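Methyl-coenzyme M reductase I beta subunit (Methanosarcina barkeri, PDB 1E6Y) forms part of the nickel-dependent enzyme that reduces methyl-coenzyme M with coenzyme B, releasing methane in the last step of methanogenesis. Local coordinates at residues Q401-S404 against I405-S409; A209-S212 against I213-S217; Y249-V252 against K253-G256; Q233-G236 against L237-G241. One frame throughout, in Å; residues are numbered along the deposited sequence.

Contact 1 (Q401-S404 against I405-S409)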
# COMPACT_ATOMS: atom_id res chain seq x y z
N GLN E 401 -4.10 -11.84 29.91
CA GLN E 401 -3.62 -11.45 28.59
C GLN E 401 -2.10 -11.32 28.51
O GLN E 401 -1.47 -10.82 29.44
CB GLN E 401 -4.25 -10.12 28.18
CG GLN E 401 -5.78 -10.12 28.16
CD GLN E 401 -6.34 -10.98 27.05
OE1 GLN E 401 -7.11 -11.91 27.30
NE2 GLN E 401 -5.97 -10.67 25.82
N MET E 402 -1.54 -11.70 27.37
CA MET E 402 -0.13 -11.44 27.09
C MET E 402 0.05 -9.98 26.71
O MET E 402 1.01 -9.32 27.13
CB MET E 402 0.38 -12.33 25.96
CG MET E 402 0.52 -13.79 26.33
SD MET E 402 1.25 -14.01 27.96
CE MET E 402 2.92 -13.46 27.65
N PHE E 403 -0.84 -9.49 25.85
CA PHE E 403 -0.77 -8.11 25.41
C PHE E 403 -1.72 -7.26 26.23
O PHE E 403 -2.78 -6.83 25.77
CB PHE E 403 -1.05 -8.03 23.91
CG PHE E 403 -0.01 -8.73 23.09
CD1 PHE E 403 -0.19 -10.06 22.71
CD2 PHE E 403 1.24 -8.15 22.90
CE1 PHE E 403 0.85 -10.80 22.17
CE2 PHE E 403 2.29 -8.88 22.36
CZ PHE E 403 2.10 -10.21 22.00
N SER E 404 -1.32 -7.08 27.49
CA SER E 404 -2.12 -6.39 28.49
C SER E 404 -2.07 -4.88 28.29
O SER E 404 -1.32 -4.37 27.45
CB SER E 404 -1.59 -6.73 29.88
OG SER E 404 -0.21 -6.42 29.99
N ILE E 405 -2.86 -4.17 29.09
CA ILE E 405 -2.87 -2.71 29.11
C ILE E 405 -1.46 -2.17 29.33
O ILE E 405 -1.00 -1.29 28.60
CB ILE E 405 -3.80 -2.19 30.23
CG1 ILE E 405 -5.26 -2.55 29.91
CG2 ILE E 405 -3.65 -0.69 30.39
CD1 ILE E 405 -6.20 -2.37 31.08
N GLU E 406 -0.75 -2.75 30.29
CA GLU E 406 0.62 -2.35 30.60
C GLU E 406 1.56 -2.60 29.42
O GLU E 406 2.44 -1.79 29.14
CB GLU E 406 1.13 -3.12 31.83
CG GLU E 406 0.15 -3.16 33.00
CD GLU E 406 -0.83 -4.32 32.92
OE1 GLU E 406 -2.02 -4.09 32.63
OE2 GLU E 406 -0.40 -5.47 33.16
N SER E 407 1.33 -3.71 28.72
CA SER E 407 2.17 -4.12 27.60
C SER E 407 2.12 -3.12 26.44
O SER E 407 3.15 -2.73 25.90
CB SER E 407 1.75 -5.50 27.10
OG SER E 407 2.48 -5.89 25.95
N THR E 408 0.91 -2.72 26.07
CA THR E 408 0.71 -1.91 24.87
C THR E 408 0.51 -0.43 25.17
O THR E 408 0.75 0.42 24.31
CB THR E 408 -0.51 -2.40 24.05
OG1 THR E 408 -1.72 -2.14 24.78
CG2 THR E 408 -0.41 -3.89 23.76
N SER E 409 0.06 -0.12 26.38
CA SER E 409 -0.50 1.20 26.67
C SER E 409 -0.04 1.80 28.00
O SER E 409 -0.69 2.68 28.55
CB SER E 409 -2.03 1.13 26.67
OG SER E 409 -2.51 0.50 25.49
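Ser404 reaches over the start of the helix beginning at Ile405, and its hydroxyl serves two neighbours in Ser407 and Glu406. OG accepts a weak capping bond from Ser407 N at 3.4 Å and gives an equally weak one to Glu406 OE2 at 3.3 Å. With chi1 at 56°, OG sits between its own backbone N and carbonyl carbon, where it can face an amide of the first helical turn. Glu406 bends at chi2 (88°) to bring its carboxylate back over Ser404, while its other oxygen, OE1, forms a salt bridge with Arg202.

In the backbone, Thr408 N binds Ser404 O at 3.1 Å, a bond that starts the regular i to i+4 pattern. The donor lies almost straight out from the carbonyl.

Packing across the turn is lighter. Ser407 OG stands 4.0 Å from Phe403 CD2, and Thr408 CG2 lies 4.2 Å from Phe403 CB. The Phe403 ring itself meets an aromatic side chain of another chain edge-to-face, whereas Phe403 O and Thr408 OG1 both take hydrogen bonds from Asn194 ND2, tying this corner to helix 193-199.

A loop entering a helix through a serine N-cap is the motif here, placed where helix 405-416 begins beside helix 193-199 and a neighbouring chain.

Contact 2 (A209-S212 against I213-S217)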
# COMPACT_ATOMS: atom_id res chain seq x y z
N ALA E 209 -17.67 4.24 28.16
CA ALA E 209 -18.18 5.59 27.95
C ALA E 209 -17.25 6.40 27.04
O ALA E 209 -17.70 7.01 26.07
CB ALA E 209 -18.37 6.30 29.28
N LEU E 210 -15.96 6.39 27.36
CA LEU E 210 -14.97 7.11 26.56
C LEU E 210 -14.88 6.54 25.15
O LEU E 210 -14.82 7.30 24.17
CB LEU E 210 -13.59 7.05 27.24
CG LEU E 210 -12.47 7.82 26.54
CD1 LEU E 210 -12.86 9.27 26.35
CD2 LEU E 210 -11.20 7.71 27.36
N SER E 211 -14.91 5.22 25.04
CA SER E 211 -14.89 4.54 23.75
C SER E 211 -16.11 4.91 22.90
O SER E 211 -15.98 5.15 21.70
CB SER E 211 -14.83 3.03 23.94
OG SER E 211 -14.92 2.35 22.70
N SER E 212 -17.27 5.00 23.54
CA SER E 212 -18.50 5.39 22.86
C SER E 212 -18.39 6.81 22.30
O SER E 212 -18.83 7.08 21.18
CB SER E 212 -19.68 5.31 23.83
OG SER E 212 -19.89 3.98 24.27
N ILE E 213 -17.78 7.70 23.08
CA ILE E 213 -17.56 9.08 22.65
C ILE E 213 -16.67 9.12 21.42
O ILE E 213 -17.01 9.76 20.42
CB ILE E 213 -16.94 9.90 23.80
CG1 ILE E 213 -17.99 10.13 24.90
CG2 ILE E 213 -16.40 11.24 23.28
CD1 ILE E 213 -17.42 10.61 26.21
N TYR E 214 -15.59 8.34 21.43
CA TYR E 214 -14.68 8.27 20.29
C TYR E 214 -15.35 7.62 19.09
O TYR E 214 -15.28 8.14 17.97
CB TYR E 214 -13.41 7.49 20.66
CG TYR E 214 -12.44 8.24 21.54
CD1 TYR E 214 -11.75 7.58 22.56
CD2 TYR E 214 -12.13 9.59 21.31
CE1 TYR E 214 -10.78 8.23 23.32
CE2 TYR E 214 -11.16 10.25 22.06
CZ TYR E 214 -10.49 9.56 23.06
OH TYR E 214 -9.52 10.19 23.80
N GLU E 215 -16.01 6.48 19.32
CA GLU E 215 -16.65 5.73 18.25
C GLU E 215 -17.75 6.53 17.57
O GLU E 215 -17.78 6.61 16.34
CB GLU E 215 -17.24 4.42 18.80
CG GLU E 215 -16.22 3.29 18.91
CD GLU E 215 -15.77 2.78 17.56
OE1 GLU E 215 -14.80 3.33 17.00
OE2 GLU E 215 -16.39 1.82 17.05
N GLN E 216 -18.62 7.15 18.35
CA GLN E 216 -19.72 7.93 17.78
C GLN E 216 -19.24 9.23 17.15
O GLN E 216 -19.81 9.67 16.15
CB GLN E 216 -20.79 8.21 18.83
CG GLN E 216 -21.55 6.96 19.30
CD GLN E 216 -22.09 6.12 18.15
OE1 GLN E 216 -22.45 6.64 17.09
NE2 GLN E 216 -22.14 4.81 18.35
N SER E 217 -18.15 9.79 17.67
CA SER E 217 -17.50 10.92 17.00
C SER E 217 -16.98 10.49 15.63
O SER E 217 -17.09 11.23 14.66
CB SER E 217 -16.35 11.46 17.85
OG SER E 217 -16.84 12.07 19.03
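Leu210 and Tyr214 run side by side from successive turns of one helix, and their apolar contact carries the side-chain part of this packing. Leu210 CG touches the ring carbon Tyr214 CE1 at 3.7 Å. Its methyl CD1 makes an off-centre CH-pi contact, 4.3 Å from the centroid of the Tyr214 ring and 29° off the ring normal. With CG opposite its own backbone N (chi1 -177°), the leucine sends its branch alongside the tyrosine. Past the ring, Tyr214 OH is hydrogen-bonded to Thr38 OG1, which fixes the far end of the side chain against helix 29-40.

The main-chain bonds are those of an unbroken alpha helix: Ile213, Tyr214, Glu215 and Gln216 each give their N-H to the carbonyl four residues back. The shortest of the four joins Glu215 N to Ser211 O at 2.7 Å.

One carbonyl takes a side-chain bond as well. Ser217 OG donates to Ile213 O at 2.7 Å, while Ser217 N reaches the same oxygen at 3.0 Å from the opposite face of its plane. The buried serine hydroxyl is thus satisfied by its own helix.

The only charged side chain here, Glu215, forms a salt bridge with Arg189. Ser211 packs on helix 387-395, and Ala209 and Ile213 on helix 425-429. This part of helix 204-221 is therefore a buried stretch of core helix, packed against neighbouring helices and held by i to i+4 bonds.

Contact 3 (Y249-V252 against K253-G256)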
# COMPACT_ATOMS: atom_id res chain seq x y z
N TYR E 249 -26.51 0.36 34.18
CA TYR E 249 -26.11 0.09 35.55
C TYR E 249 -27.07 -0.88 36.25
O TYR E 249 -26.64 -1.81 36.93
CB TYR E 249 -26.02 1.39 36.35
CG TYR E 249 -25.59 1.20 37.78
CD1 TYR E 249 -24.24 1.19 38.13
CD2 TYR E 249 -26.53 0.97 38.79
CE1 TYR E 249 -23.83 0.95 39.44
CE2 TYR E 249 -26.14 0.73 40.10
CZ TYR E 249 -24.79 0.72 40.42
OH TYR E 249 -24.40 0.48 41.72
N ASP E 250 -28.37 -0.64 36.10
CA ASP E 250 -29.39 -1.44 36.77
C ASP E 250 -29.45 -2.86 36.24
O ASP E 250 -29.61 -3.81 37.01
CB ASP E 250 -30.77 -0.78 36.63
CG ASP E 250 -30.95 0.42 37.54
OD1 ASP E 250 -30.10 0.65 38.44
OD2 ASP E 250 -31.95 1.14 37.37
N ILE E 251 -29.32 -3.01 34.93
CA ILE E 251 -29.33 -4.34 34.31
C ILE E 251 -28.12 -5.15 34.76
O ILE E 251 -28.25 -6.32 35.12
CB ILE E 251 -29.38 -4.24 32.77
CG1 ILE E 251 -30.75 -3.70 32.34
CG2 ILE E 251 -29.15 -5.62 32.14
CD1 ILE E 251 -30.89 -3.46 30.84
N VAL E 252 -26.96 -4.49 34.83
CA VAL E 252 -25.75 -5.13 35.31
C VAL E 252 -25.90 -5.53 36.78
O VAL E 252 -25.61 -6.67 37.15
CB VAL E 252 -24.51 -4.21 35.15
CG1 VAL E 252 -23.29 -4.82 35.83
CG2 VAL E 252 -24.23 -3.99 33.67
N LYS E 253 -26.43 -4.62 37.59
CA LYS E 253 -26.56 -4.87 39.02
C LYS E 253 -27.48 -6.04 39.34
O LYS E 253 -27.16 -6.88 40.18
CB LYS E 253 -27.04 -3.61 39.74
CG LYS E 253 -27.02 -3.72 41.25
CD LYS E 253 -27.43 -2.41 41.90
CE LYS E 253 -27.80 -2.61 43.36
NZ LYS E 253 -26.63 -3.08 44.15
N GLU E 254 -28.60 -6.14 38.63
CA GLU E 254 -29.56 -7.21 38.90
C GLU E 254 -29.14 -8.56 38.32
O GLU E 254 -29.75 -9.58 38.63
CB GLU E 254 -30.96 -6.82 38.40
CG GLU E 254 -31.12 -6.80 36.88
CD GLU E 254 -32.48 -6.25 36.46
OE1 GLU E 254 -32.79 -6.31 35.25
OE2 GLU E 254 -33.22 -5.73 37.32
N ASN E 255 -28.10 -8.55 37.50
CA ASN E 255 -27.54 -9.78 36.93
C ASN E 255 -26.13 -10.05 37.44
O ASN E 255 -25.48 -11.00 37.02
CB ASN E 255 -27.52 -9.69 35.40
CG ASN E 255 -28.90 -9.86 34.79
OD1 ASN E 255 -29.40 -10.97 34.67
ND2 ASN E 255 -29.49 -8.75 34.35
N GLY E 256 -25.66 -9.22 38.37
CA GLY E 256 -24.27 -9.27 38.78
C GLY E 256 -23.89 -10.45 39.66
O GLY E 256 -22.78 -10.96 39.56
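Lys253 lies alongside Tyr249 one turn earlier, its methylene CD 3.8 Å from Tyr249 CE2. Both side chains start opposite their own backbone N, which points them the same way, but the ammonium end of the lysine leads off. Its backbone N binds Tyr249 O at 2.9 Å.

Glu254 follows, its N bonded to Asp250 O at 3.0 Å. Its CG is tucked in near the main chain, 3.4 Å from Ile251 O, and the carboxylate is taken up by Arg270, Arg271 and Ser267 of helix 261-274.

Asn255 holds the turn. ND2 donates to Ile251 O at 2.8 Å in a straight bond (166°) that lies close to the plane of the amide. Asn255 N bonds Ile251 O only weakly and instead comes in above the carbonyl plane of Val252 O at 3.1 Å. The other amide atom, OD1, accepts from Thr263 OG1. A leucine here would probably leave Ile251 O with just that weak backbone bond and Thr263 without its partner.

Gly256, in turn, makes backbone hydrogen bonds with the gamma subunit. The change from i to i+4 toward i to i+3 bonding, backed by an asparagine side chain, marks the C-terminal turn of helix 247-255.

Contact 4 (Q233-G236 against L237-G241)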
# COMPACT_ATOMS: atom_id res chain seq x y z
N GLN E 233 -28.04 7.06 16.20
CA GLN E 233 -26.73 6.92 16.84
C GLN E 233 -26.68 7.54 18.23
O GLN E 233 -26.03 7.00 19.13
CB GLN E 233 -25.65 7.54 15.95
CG GLN E 233 -25.46 6.81 14.62
CD GLN E 233 -25.26 5.32 14.80
OE1 GLN E 233 -26.11 4.52 14.41
NE2 GLN E 233 -24.14 4.93 15.40
N LEU E 234 -27.43 8.62 18.43
CA LEU E 234 -27.42 9.33 19.71
C LEU E 234 -28.20 8.60 20.80
O LEU E 234 -27.84 8.69 21.97
CB LEU E 234 -27.97 10.75 19.53
CG LEU E 234 -27.05 11.69 18.75
CD1 LEU E 234 -27.69 13.06 18.64
CD2 LEU E 234 -25.70 11.78 19.44
N LEU E 235 -29.22 7.84 20.42
CA LEU E 235 -29.87 6.93 21.36
C LEU E 235 -28.89 5.84 21.81
O LEU E 235 -28.81 5.53 23.00
CB LEU E 235 -31.11 6.29 20.72
CG LEU E 235 -32.35 7.18 20.61
CD1 LEU E 235 -33.38 6.51 19.72
CD2 LEU E 235 -32.93 7.44 22.00
N GLY E 236 -28.09 5.35 20.87
CA GLY E 236 -27.04 4.40 21.21
C GLY E 236 -25.99 5.00 22.15
O GLY E 236 -25.67 4.41 23.18
N LEU E 237 -25.49 6.18 21.80
CA LEU E 237 -24.53 6.89 22.64
C LEU E 237 -25.08 7.13 24.05
O LEU E 237 -24.41 6.83 25.04
CB LEU E 237 -24.14 8.22 22.00
CG LEU E 237 -23.23 9.15 22.82
CD1 LEU E 237 -21.89 8.49 23.08
CD2 LEU E 237 -23.03 10.45 22.08
N ALA E 238 -26.30 7.65 24.13
CA ALA E 238 -26.91 7.98 25.42
C ALA E 238 -27.09 6.74 26.29
O ALA E 238 -26.66 6.73 27.45
CB ALA E 238 -28.25 8.67 25.20
N TYR E 239 -27.68 5.70 25.72
CA TYR E 239 -28.04 4.51 26.49
C TYR E 239 -26.87 3.56 26.73
O TYR E 239 -26.60 3.19 27.88
CB TYR E 239 -29.20 3.78 25.80
CG TYR E 239 -30.54 4.41 26.07
CD1 TYR E 239 -31.06 5.38 25.20
CD2 TYR E 239 -31.27 4.09 27.21
CE1 TYR E 239 -32.27 6.01 25.47
CE2 TYR E 239 -32.48 4.72 27.50
CZ TYR E 239 -32.97 5.68 26.62
OH TYR E 239 -34.16 6.32 26.92
N GLN E 240 -26.18 3.17 25.67
CA GLN E 240 -25.03 2.28 25.82
C GLN E 240 -23.81 3.00 26.39
O GLN E 240 -23.15 2.49 27.30
CB GLN E 240 -24.66 1.63 24.48
CG GLN E 240 -23.61 0.53 24.61
CD GLN E 240 -23.09 0.06 23.27
OE1 GLN E 240 -22.60 0.85 22.47
NE2 GLN E 240 -23.18 -1.25 23.03
N GLY E 241 -23.53 4.19 25.87
CA GLY E 241 -22.31 4.88 26.24
C GLY E 241 -22.37 5.63 27.56
O GLY E 241 -21.41 5.63 28.32
O HOH W 1 -22.41 3.51 22.94
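Tyr239 presents a ring edge to the preceding turn, with Leu235 O lying in the ring plane 3.2 Å from Tyr239 CD1. Further along the same side, Leu235 CD2 meets CE1 of the Tyr239 ring at 3.8 Å, the two side chains running side by side. CG of Tyr239 stands opposite its carbonyl carbon (chi1 -79°), a setting that swings the ring back along the helix onto Leu235. Val305 of helix 296-318 and the loop residues Ala244 and Asn245 also pack on this tyrosine. Cut back to an alanine, this position would probably leave a gap beside Leu235 CD2 and Val305 without the ring it packs on.

A second apolar pair, Leu234 with Leu237, touches methyl to methyl, CD2 to CD2, at 4.0 Å. From there Leu234 packs on Phe220 and Leu237 on Ser212, both of helix 204-221.

The i to i+4 bonds run on through Gln240, and at Gly241 the turn widens. Gly236 O accepts from Gln240 N at 2.8 Å and, weakly, from Gly241 N five residues on, at 3.4 Å. Gly241 N shares itself between that oxygen and Leu237 O, again weakly, at 2.9 Å. A water gives Gly236 O another weak bond and donates to Gln240 OE1 at 2.7 Å, linking side chain to backbone. Gln240 NE2 goes outward, to Ala304 O and Phe385 O. At Gly241 a beta carbon would fall against Leu237 O, so a bare alpha carbon suits the turn.

Bonds of both i to i+4 and i to i+5 type on one carbonyl mark the pi-type turn that closes helix 228-241, buried between helices 204-221 and 296-318.

Overall arrangement
Contacts 2 and 4 belong to consecutive helices packed directly together, their centres 10 Å apart. Gln216 OE1 and Gln233 NE2 meet at 2.9 Å in a probable hydrogen bond, and Ser212 O lies 3.9 Å from Leu237 CD1. Contact 3 follows on the next helix, centred about 18 Å from contact 4, with nearest atoms about 7 Å apart and no touch; it takes the series out to the gamma subunit. Contact 1 stands apart, its centre 21 Å from that of contact 2 and 28 Å from those of contacts 3 and 4. It alone approaches the substrate site: the Phe403 side chain is about 11 Å from bound coenzyme B and about 9 Å from Gly366, which binds that coenzyme.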